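Long-range contacts in protein CT_858 (Chlamydia trachomatis, PDB 3DOR), which acts as a secreted chlamydial protease, also called CPAF, and is probably a serine-type endopeptidase of the S41 kind: residues F295-T300 with D337-P342; K365-L370 with I431-P436; A84-T89 with V182-V187. One frame throughout, in Å; residues are numbered along the deposited sequence.

How the contacts relate
Followed from the N terminus, the chain reaches contact 3 first: residues 84-89 are met again, 92 residues on, by 182-187, closing off much of the PDZ-like domain. Contact 1 comes next and closes a shorter excursion of 36 residues, which includes helix 316-330, between neighbouring strands of the mixed sheet. Contact 2 then ties the end of strand 361-368 to the loop after helix 409-428, across a largely helical span of 60 residues. The three loops run in series, and none encloses or crosses another. Contacts 2 and 3 lie farthest apart, their centres about 43 Å from each other on opposite sides of the chain's centre.

Contact 1. Residues F295-T300 with D337-P342; sequences FLRIPT and DQTNNP
Chi1 of 174° and an extended chain as far as NE carry R297 out alongside D337, whose CG, at chi1 171°, also stands trans to its backbone nitrogen. The two side chains therefore run side by side in the same direction, and R297 NH1 comes to 3.3 Å from D337 OD1. This salt bridge is not a flat, two-pronged one, because the guanidinium and carboxylate planes are turned 46° apart. The stronger grip is on the turn beyond: R297 NH1 reaches T339 O at 2.8 Å, and NH2 meets the same oxygen from the same face of its carbonyl. NH2 also bonds to N340 O, though from above that carbonyl's plane, while NE is taken by S257 O.

D337 shapes the turn that R297 holds. D337 OD2 accepts the backbone N of T339 in an Asx turn, and also the T339 OG1 hydroxyl at 2.7 Å on the syn lone pair. With both residues buried, opposite charges side by side probably favour the charged form of each. F295 also runs alongside D337, its CZ 3.5 Å from D337 CB.

The backbones pair as parallel strands for one bridge, R297 with D337: D337 N bonds to L296 O at 2.7 Å, and I298 N to D337 O at 3.0 Å. Past it, regular pairing gives way to side-chain bonding, as N341 ND2 takes I298 O at 2.9 Å from above its carbonyl plane.

All this lies where strands 290-297 and 333-337 end, in the middle of the mixed sheet of the S41 peptidase region. Strand 278-284 flanks the first of them and strand 457-461 the second; I298 meets F320 of helix 316-330 and F472 of helix 468-478, and N341 touches A469 of that second helix.

Contact 2. Residues K365-L370 with I431-P436; sequences KHRMIL and IELSTP
L433 crosses R367 at about a right angle and lays its CG over one face of the guanidinium, 3.5 Å from R367 CZ. Bends at chi2 and chi3 curl the arginine back along the 431-436 loop, so that R367 NH2 donates to L433 O at 2.8 Å. NE points at S434 O at the group's edge, a bond modelled so short that its length is doubtful. NH2 is shared with Q205 O of the second subunit.

S434 bonds through both its side chain and its backbone N. S434 OG accepts from M368 N at 2.9 Å and donates a hydrogen bond to T435 O at 3.0 Å, while S434 N returns a nearly straight bond to M368 O. Farther on, L370 N reaches I431 O at 2.8 Å in the carbonyl plane. At the other end K365 CB rests on P436 CB, 3.6 Å away.

The loop runs along strand 361-368 at the dimer interface, where E432 forms a salt bridge to R504 of the second subunit. Strand 361-368 pairs in its sheet with strands 507-518 and 444-445, and helix 409-428 packs on M368 through F418 and on L370 through C425.

Contact 3. Residues A84-T89 with V182-V187; sequences AYLPYT and VKWRYV. With SO4 (sulfate ion), chain L.
L86 and W184 form the tight part of this contact. The leucine crosses the indole at about a right angle and sets CD1 over its six-membered ring, 3.7 Å from the centroid and only 2° off the ring normal, a clear CH-pi contact. The same ring is met from other directions: A84 CB lies 3.5 Å from W184 CE3, and the backbone N of Y85 comes to the ring's edge, 3.4 Å from the same carbon. Beside this, the strands pair antiparallel. Y85 and R185 make a hydrogen-bonded pair, with Y85 N to R185 O and R185 N to Y85 O both at 2.9 Å, and A84 and Y186 follow as the non-hydrogen-bonded pair. A84 and Y186 put their side chains on one face of the sheet, Y85 and R185 on the other.

Y88 and V182 make a lighter contact, sliding past each other in opposite directions with Y88 OH near V182 CG2, although Y88 itself is buried. P87, also buried, is the centre of an inverse gamma turn, closed by Y88 N to L86 O at 2.8 Å. The solvent side belongs to R185: bends at chi2 and chi3 fold the exposed arginine back over the proline, whose ring lies over one face of the guanidinium, with P87 CG 3.4 Å from R185 NH1. NH1 also meets O3 of a sulfate ion, probably from the crystallisation liquor; the bond is weak, its angle at hydrogen only 117°.

The contact joins strands 83-92 and 177-187 of the antiparallel sheet in the PDZ-like domain. Strands 98-103 and 152-154 also pair with the first of these, and strand 165-171 pairs with the second, bringing T166 against both L86 and W184.

Contact 1. Residues F295-T300 with D337-P342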
loop_
_atom_site.group_PDB
_atom_site.type_symbol
_atom_site.label_atom_id
_atom_site.label_comp_id
_atom_site.label_asym_id
_atom_site.label_seq_id
_atom_site.Cartn_x
_atom_site.Cartn_y
_atom_site.Cartn_z
ATOM N N PHE B 295 -9.738 13.894 -34.683
ATOM C CA PHE B 295 -9.583 12.509 -34.260
ATOM C C PHE B 295 -8.695 12.535 -33.020
ATOM O O PHE B 295 -7.614 13.136 -33.017
ATOM C CB PHE B 295 -8.920 11.643 -35.328
ATOM C CG PHE B 295 -8.688 10.206 -34.877
ATOM C CD1 PHE B 295 -9.648 9.222 -35.102
ATOM C CD2 PHE B 295 -7.529 9.857 -34.185
ATOM C CE1 PHE B 295 -9.461 7.912 -34.645
ATOM C CE2 PHE B 295 -7.331 8.551 -33.722
ATOM C CZ PHE B 295 -8.298 7.578 -33.952
ATOM N N LEU B 296 -9.161 11.884 -31.967
ATOM C CA LEU B 296 -8.436 11.834 -30.710
ATOM C C LEU B 296 -8.583 10.437 -30.121
ATOM O O LEU B 296 -9.675 9.892 -30.102
ATOM C CB LEU B 296 -9.026 12.864 -29.740
ATOM C CG LEU B 296 -8.518 12.960 -28.294
ATOM C CD1 LEU B 296 -8.989 11.769 -27.491
ATOM C CD2 LEU B 296 -7.006 13.038 -28.283
ATOM N N ARG B 297 -7.487 9.845 -29.659
ATOM C CA ARG B 297 -7.580 8.528 -29.030
ATOM C C ARG B 297 -7.296 8.694 -27.539
ATOM O O ARG B 297 -6.312 9.339 -27.167
ATOM C CB ARG B 297 -6.574 7.541 -29.647
ATOM C CG ARG B 297 -6.521 6.187 -28.920
ATOM C CD ARG B 297 -5.635 5.127 -29.607
ATOM N NE ARG B 297 -5.370 4.035 -28.671
ATOM C CZ ARG B 297 -6.306 3.213 -28.195
ATOM N NH1 ARG B 297 -7.572 3.329 -28.581
ATOM N NH2 ARG B 297 -5.993 2.319 -27.272
ATOM N N ILE B 298 -8.182 8.174 -26.688
ATOM C CA ILE B 298 -7.968 8.222 -25.235
ATOM C C ILE B 298 -7.565 6.774 -24.979
ATOM O O ILE B 298 -8.402 5.876 -25.028
ATOM C CB ILE B 298 -9.271 8.571 -24.461
ATOM C CG1 ILE B 298 -9.750 9.974 -24.836
ATOM C CG2 ILE B 298 -9.025 8.509 -22.958
ATOM C CD1 ILE B 298 -11.056 10.393 -24.136
ATOM N N PRO B 299 -6.273 6.527 -24.707
ATOM C CA PRO B 299 -5.763 5.175 -24.472
ATOM C C PRO B 299 -5.993 4.525 -23.110
ATOM O O PRO B 299 -6.154 3.300 -23.018
ATOM C CB PRO B 299 -4.281 5.323 -24.815
ATOM C CG PRO B 299 -3.963 6.664 -24.226
ATOM C CD PRO B 299 -5.188 7.524 -24.573
ATOM N N THR B 300 -6.004 5.330 -22.058
ATOM C CA THR B 300 -6.202 4.810 -20.712
ATOM C C THR B 300 -6.667 5.936 -19.807
ATOM O O THR B 300 -6.499 7.113 -20.146
ATOM C CB THR B 300 -4.885 4.259 -20.132
ATOM O OG1 THR B 300 -5.092 3.872 -18.769
ATOM C CG2 THR B 300 -3.790 5.328 -20.176
ATOM N N ASP B 337 -11.405 7.798 -30.360
ATOM C CA ASP B 337 -11.157 6.366 -30.376
ATOM C C ASP B 337 -10.847 5.970 -28.940
ATOM O O ASP B 337 -9.819 6.353 -28.392
ATOM C CB ASP B 337 -9.967 6.024 -31.273
ATOM C CG ASP B 337 -9.537 4.566 -31.137
ATOM O OD1 ASP B 337 -8.430 4.229 -31.606
ATOM O OD2 ASP B 337 -10.310 3.761 -30.561
ATOM N N GLN B 338 -11.738 5.208 -28.324
ATOM C CA GLN B 338 -11.523 4.797 -26.950
ATOM C C GLN B 338 -11.423 3.273 -26.815
ATOM O O GLN B 338 -11.556 2.738 -25.714
ATOM C CB GLN B 338 -12.664 5.320 -26.081
ATOM C CG GLN B 338 -12.344 5.301 -24.626
ATOM C CD GLN B 338 -13.484 4.800 -23.776
ATOM O OE1 GLN B 338 -13.644 5.240 -22.644
ATOM N NE2 GLN B 338 -14.268 3.860 -24.302
ATOM N N THR B 339 -11.197 2.580 -27.931
ATOM C CA THR B 339 -11.078 1.119 -27.921
ATOM C C THR B 339 -9.836 0.643 -27.163
ATOM O O THR B 339 -8.900 1.413 -26.962
ATOM C CB THR B 339 -10.991 0.562 -29.355
ATOM O OG1 THR B 339 -9.880 1.160 -30.037
ATOM C CG2 THR B 339 -12.261 0.873 -30.126
ATOM N N ASN B 340 -9.832 -0.624 -26.738
ATOM C CA ASN B 340 -8.675 -1.194 -26.046
ATOM C C ASN B 340 -8.135 -0.256 -24.964
ATOM O O ASN B 340 -6.973 0.157 -24.991
ATOM C CB ASN B 340 -7.567 -1.487 -27.064
ATOM C CG ASN B 340 -7.868 -2.692 -27.943
ATOM O OD1 ASN B 340 -8.976 -3.232 -27.944
ATOM N ND2 ASN B 340 -6.870 -3.118 -28.701
ATOM N N ASN B 341 -8.989 0.053 -24.004
ATOM C CA ASN B 341 -8.664 0.967 -22.924
ATOM C C ASN B 341 -9.024 0.239 -21.630
ATOM O O ASN B 341 -10.168 -0.153 -21.442
ATOM C CB ASN B 341 -9.509 2.225 -23.109
ATOM C CG ASN B 341 -9.236 3.277 -22.072
ATOM O OD1 ASN B 341 -9.131 2.981 -20.887
ATOM N ND2 ASN B 341 -9.135 4.528 -22.511
ATOM N N PRO B 342 -8.053 0.072 -20.714
ATOM C CA PRO B 342 -8.218 -0.616 -19.426
ATOM C C PRO B 342 -8.947 0.114 -18.303
ATOM O O PRO B 342 -9.164 -0.463 -17.242
ATOM C CB PRO B 342 -6.784 -0.920 -19.027
ATOM C CG PRO B 342 -6.084 0.361 -19.442
ATOM C CD PRO B 342 -6.679 0.606 -20.842
#

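Contact 2. Residues K365-L370 with I431-P436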
loop_
_atom_site.group_PDB
_atom_site.type_symbol
_atom_site.label_atom_id
_atom_site.label_comp_id
_atom_site.label_asym_id
_atom_site.label_seq_id
_atom_site.Cartn_x
_atom_site.Cartn_y
_atom_site.Cartn_z
ATOM N N LYS B 365 -24.744 6.220 -10.554
ATOM C CA LYS B 365 -24.364 6.112 -9.150
ATOM C C LYS B 365 -23.861 4.716 -8.841
ATOM O O LYS B 365 -23.992 3.817 -9.662
ATOM C CB LYS B 365 -25.562 6.444 -8.253
ATOM C CG LYS B 365 -26.027 7.886 -8.377
ATOM C CD LYS B 365 -27.203 8.163 -7.451
ATOM C CE LYS B 365 -27.651 9.621 -7.545
ATOM N NZ LYS B 365 -28.155 9.955 -8.908
ATOM N N HIS B 366 -23.294 4.535 -7.654
ATOM C CA HIS B 366 -22.756 3.234 -7.266
ATOM C C HIS B 366 -23.356 2.628 -5.992
ATOM O O HIS B 366 -23.539 3.328 -4.997
ATOM C CB HIS B 366 -21.243 3.339 -7.082
ATOM C CG HIS B 366 -20.477 3.433 -8.365
ATOM N ND1 HIS B 366 -19.513 2.512 -8.724
ATOM C CD2 HIS B 366 -20.514 4.346 -9.364
ATOM C CE1 HIS B 366 -18.992 2.855 -9.886
ATOM N NE2 HIS B 366 -19.582 3.964 -10.299
ATOM N N ARG B 367 -23.661 1.332 -6.035
ATOM C CA ARG B 367 -24.184 0.612 -4.862
ATOM C C ARG B 367 -22.897 0.086 -4.217
ATOM O O ARG B 367 -22.153 -0.672 -4.844
ATOM C CB ARG B 367 -25.060 -0.585 -5.272
ATOM C CG ARG B 367 -26.211 -0.307 -6.235
ATOM C CD ARG B 367 -27.506 0.059 -5.543
ATOM N NE ARG B 367 -27.877 -0.857 -4.460
ATOM C CZ ARG B 367 -28.633 -1.945 -4.585
ATOM N NH1 ARG B 367 -29.127 -2.298 -5.764
ATOM N NH2 ARG B 367 -28.914 -2.673 -3.508
ATOM N N MET B 368 -22.635 0.466 -2.973
ATOM C CA MET B 368 -21.393 0.065 -2.313
ATOM C C MET B 368 -21.493 -0.910 -1.137
ATOM O O MET B 368 -22.503 -0.952 -0.445
ATOM C CB MET B 368 -20.675 1.332 -1.832
ATOM C CG MET B 368 -20.275 2.304 -2.940
ATOM S SD MET B 368 -20.390 4.033 -2.402
ATOM C CE MET B 368 -19.048 4.114 -1.233
ATOM N N ILE B 369 -20.447 -1.711 -0.933
ATOM C CA ILE B 369 -20.398 -2.609 0.226
ATOM C C ILE B 369 -19.578 -1.817 1.239
ATOM O O ILE B 369 -18.503 -1.311 0.910
ATOM C CB ILE B 369 -19.655 -3.937 -0.026
ATOM C CG1 ILE B 369 -20.446 -4.819 -0.981
ATOM C CG2 ILE B 369 -19.524 -4.698 1.290
ATOM C CD1 ILE B 369 -20.218 -6.328 -0.741
ATOM N N LEU B 370 -20.060 -1.728 2.471
ATOM C CA LEU B 370 -19.365 -0.920 3.464
ATOM C C LEU B 370 -18.789 -1.628 4.684
ATOM O O LEU B 370 -19.359 -2.591 5.192
ATOM C CB LEU B 370 -20.303 0.198 3.938
ATOM C CG LEU B 370 -20.936 1.110 2.876
ATOM C CD1 LEU B 370 -21.996 2.003 3.517
ATOM C CD2 LEU B 370 -19.857 1.961 2.196
ATOM N N ILE B 431 -25.479 -1.826 4.474
ATOM C CA ILE B 431 -24.066 -2.001 4.166
ATOM C C ILE B 431 -23.638 -3.131 3.239
ATOM O O ILE B 431 -22.477 -3.176 2.839
ATOM C CB ILE B 431 -23.251 -2.151 5.465
ATOM C CG1 ILE B 431 -23.481 -3.537 6.079
ATOM C CG2 ILE B 431 -23.657 -1.070 6.445
ATOM C CD1 ILE B 431 -22.635 -3.818 7.308
ATOM N N GLU B 432 -24.546 -4.042 2.906
ATOM C CA GLU B 432 -24.199 -5.153 2.017
ATOM C C GLU B 432 -24.162 -4.686 0.556
ATOM O O GLU B 432 -23.274 -5.061 -0.205
ATOM C CB GLU B 432 -25.207 -6.295 2.183
ATOM C CG GLU B 432 -25.219 -6.933 3.570
ATOM C CD GLU B 432 -23.954 -7.716 3.872
ATOM O OE1 GLU B 432 -23.992 -8.568 4.781
ATOM O OE2 GLU B 432 -22.919 -7.484 3.211
ATOM N N LEU B 433 -25.140 -3.875 0.172
ATOM C CA LEU B 433 -25.221 -3.324 -1.180
ATOM C C LEU B 433 -26.075 -2.083 -1.022
ATOM O O LEU B 433 -27.291 -2.103 -1.237
ATOM C CB LEU B 433 -25.871 -4.315 -2.153
ATOM C CG LEU B 433 -25.855 -3.898 -3.637
ATOM C CD1 LEU B 433 -24.424 -3.600 -4.084
ATOM C CD2 LEU B 433 -26.453 -5.011 -4.501
ATOM N N SER B 434 -25.412 -1.000 -0.629
ATOM C CA SER B 434 -26.072 0.265 -0.354
ATOM C C SER B 434 -26.928 0.829 -1.465
ATOM O O SER B 434 -26.819 0.434 -2.626
ATOM C CB SER B 434 -25.037 1.322 0.036
ATOM O OG SER B 434 -24.341 1.798 -1.105
ATOM N N THR B 435 -27.785 1.766 -1.077
ATOM C CA THR B 435 -28.647 2.465 -2.008
ATOM C C THR B 435 -27.630 3.189 -2.898
ATOM O O THR B 435 -26.511 3.448 -2.466
ATOM C CB THR B 435 -29.544 3.476 -1.240
ATOM O OG1 THR B 435 -30.382 4.182 -2.161
ATOM C CG2 THR B 435 -28.692 4.471 -0.465
ATOM N N PRO B 436 -27.991 3.512 -4.152
ATOM C CA PRO B 436 -27.013 4.197 -5.003
ATOM C C PRO B 436 -26.500 5.550 -4.507
ATOM O O PRO B 436 -27.260 6.453 -4.148
ATOM C CB PRO B 436 -27.718 4.270 -6.366
ATOM C CG PRO B 436 -29.168 4.237 -6.016
ATOM C CD PRO B 436 -29.229 3.224 -4.892
#

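Contact 3. Residues A84-T89 with V182-V187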
loop_
_atom_site.group_PDB
_atom_site.type_symbol
_atom_site.label_atom_id
_atom_site.label_comp_id
_atom_site.label_asym_id
_atom_site.label_seq_id
_atom_site.Cartn_x
_atom_site.Cartn_y
_atom_site.Cartn_z
ATOM N N ALA B 84 5.140 -18.510 -20.653
ATOM C CA ALA B 84 5.296 -18.987 -22.024
ATOM C C ALA B 84 4.737 -17.905 -22.937
ATOM O O ALA B 84 3.683 -17.349 -22.659
ATOM C CB ALA B 84 4.531 -20.287 -22.215
ATOM N N TYR B 85 5.438 -17.613 -24.024
ATOM C CA TYR B 85 5.006 -16.565 -24.939
ATOM C C TYR B 85 5.360 -16.844 -26.392
ATOM O O TYR B 85 6.459 -17.309 -26.677
ATOM C CB TYR B 85 5.661 -15.242 -24.528
ATOM C CG TYR B 85 5.367 -14.074 -25.448
ATOM C CD1 TYR B 85 4.140 -13.413 -25.397
ATOM C CD2 TYR B 85 6.327 -13.619 -26.355
ATOM C CE1 TYR B 85 3.871 -12.322 -26.227
ATOM C CE2 TYR B 85 6.075 -12.531 -27.190
ATOM C CZ TYR B 85 4.842 -11.887 -27.120
ATOM O OH TYR B 85 4.582 -10.814 -27.937
ATOM N N LEU B 86 4.422 -16.559 -27.294
ATOM C CA LEU B 86 4.634 -16.704 -28.734
ATOM C C LEU B 86 4.408 -15.314 -29.332
ATOM O O LEU B 86 3.369 -14.698 -29.103
ATOM C CB LEU B 86 3.664 -17.722 -29.329
ATOM C CG LEU B 86 4.002 -19.162 -28.912
ATOM C CD1 LEU B 86 2.969 -20.146 -29.448
ATOM C CD2 LEU B 86 5.401 -19.498 -29.428
ATOM N N PRO B 87 5.382 -14.804 -30.110
ATOM C CA PRO B 87 5.364 -13.486 -30.758
ATOM C C PRO B 87 4.354 -13.214 -31.876
ATOM O O PRO B 87 4.724 -12.729 -32.951
ATOM C CB PRO B 87 6.797 -13.337 -31.244
ATOM C CG PRO B 87 7.117 -14.732 -31.680
ATOM C CD PRO B 87 6.560 -15.579 -30.546
ATOM N N TYR B 88 3.086 -13.507 -31.621
ATOM C CA TYR B 88 2.044 -13.259 -32.613
ATOM C C TYR B 88 0.827 -12.598 -31.994
ATOM O O TYR B 88 0.659 -12.603 -30.775
ATOM C CB TYR B 88 1.610 -14.559 -33.278
ATOM C CG TYR B 88 2.769 -15.354 -33.799
ATOM C CD1 TYR B 88 3.355 -16.354 -33.022
ATOM C CD2 TYR B 88 3.314 -15.080 -35.049
ATOM C CE1 TYR B 88 4.464 -17.063 -33.481
ATOM C CE2 TYR B 88 4.422 -15.781 -35.519
ATOM C CZ TYR B 88 4.994 -16.766 -34.729
ATOM O OH TYR B 88 6.108 -17.427 -35.178
ATOM N N THR B 89 -0.006 -12.006 -32.841
ATOM C CA THR B 89 -1.221 -11.370 -32.369
ATOM C C THR B 89 -2.348 -11.712 -33.328
ATOM O O THR B 89 -2.241 -11.513 -34.536
ATOM C CB THR B 89 -1.084 -9.836 -32.283
ATOM O OG1 THR B 89 0.030 -9.497 -31.440
ATOM C CG2 THR B 89 -2.357 -9.232 -31.690
ATOM N N VAL B 182 6.181 -24.052 -34.232
ATOM C CA VAL B 182 6.748 -22.941 -33.493
ATOM C C VAL B 182 7.165 -23.367 -32.080
ATOM O O VAL B 182 6.666 -24.360 -31.551
ATOM C CB VAL B 182 5.717 -21.783 -33.444
ATOM C CG1 VAL B 182 5.854 -20.998 -32.168
ATOM C CG2 VAL B 182 5.921 -20.873 -34.645
ATOM N N LYS B 183 8.084 -22.620 -31.475
ATOM C CA LYS B 183 8.537 -22.949 -30.127
ATOM C C LYS B 183 8.212 -21.874 -29.092
ATOM O O LYS B 183 8.570 -20.706 -29.260
ATOM C CB LYS B 183 10.046 -23.200 -30.107
ATOM C CG LYS B 183 10.547 -23.580 -28.726
ATOM C CD LYS B 183 12.059 -23.701 -28.660
ATOM C CE LYS B 183 12.488 -24.222 -27.288
ATOM N NZ LYS B 183 13.966 -24.198 -27.095
ATOM N N TRP B 184 7.541 -22.276 -28.017
ATOM C CA TRP B 184 7.205 -21.345 -26.950
ATOM C C TRP B 184 8.457 -20.693 -26.386
ATOM O O TRP B 184 9.499 -21.340 -26.222
ATOM C CB TRP B 184 6.507 -22.054 -25.785
ATOM C CG TRP B 184 5.067 -22.401 -25.987
ATOM C CD1 TRP B 184 4.555 -23.634 -26.255
ATOM C CD2 TRP B 184 3.947 -21.510 -25.902
ATOM N NE1 TRP B 184 3.187 -23.569 -26.339
ATOM C CE2 TRP B 184 2.786 -22.276 -26.126
ATOM C CE3 TRP B 184 3.813 -20.137 -25.650
ATOM C CZ2 TRP B 184 1.502 -21.720 -26.113
ATOM C CZ3 TRP B 184 2.539 -19.581 -25.632
ATOM C CH2 TRP B 184 1.399 -20.374 -25.863
ATOM N N ARG B 185 8.352 -19.405 -26.092
ATOM C CA ARG B 185 9.447 -18.677 -25.475
ATOM C C ARG B 185 9.140 -18.926 -23.999
ATOM O O ARG B 185 8.192 -18.360 -23.452
ATOM C CB ARG B 185 9.357 -17.192 -25.818
ATOM C CG ARG B 185 10.543 -16.695 -26.621
ATOM C CD ARG B 185 10.199 -16.324 -28.055
ATOM N NE ARG B 185 10.369 -14.889 -28.255
ATOM C CZ ARG B 185 10.407 -14.285 -29.440
ATOM N NH1 ARG B 185 10.291 -14.988 -30.556
ATOM N NH2 ARG B 185 10.547 -12.969 -29.507
ATOM N N TYR B 186 9.937 -19.784 -23.370
ATOM C CA TYR B 186 9.720 -20.185 -21.986
ATOM C C TYR B 186 10.670 -19.619 -20.935
ATOM O O TYR B 186 11.876 -19.503 -21.146
ATOM C CB TYR B 186 9.747 -21.719 -21.923
ATOM C CG TYR B 186 9.437 -22.333 -20.574
ATOM C CD1 TYR B 186 8.142 -22.336 -20.068
ATOM C CD2 TYR B 186 10.441 -22.934 -19.814
ATOM C CE1 TYR B 186 7.847 -22.926 -18.839
ATOM C CE2 TYR B 186 10.161 -23.527 -18.582
ATOM C CZ TYR B 186 8.861 -23.520 -18.099
ATOM O OH TYR B 186 8.572 -24.106 -16.880
ATOM N N VAL B 187 10.095 -19.261 -19.795
ATOM C CA VAL B 187 10.849 -18.745 -18.663
ATOM C C VAL B 187 10.525 -19.703 -17.519
ATOM O O VAL B 187 9.370 -19.811 -17.101
ATOM C CB VAL B 187 10.408 -17.302 -18.285
ATOM C CG1 VAL B 187 11.040 -16.886 -16.966
ATOM C CG2 VAL B 187 10.824 -16.323 -19.380
HETATM S S SO4 L . 12.281 -18.148 -31.849
HETATM O O1 SO4 L . 12.736 -18.465 -33.269
HETATM O O2 SO4 L . 13.462 -17.622 -31.065
HETATM O O3 SO4 L . 11.195 -17.090 -31.840
HETATM O O4 SO4 L . 11.722 -19.438 -31.270
#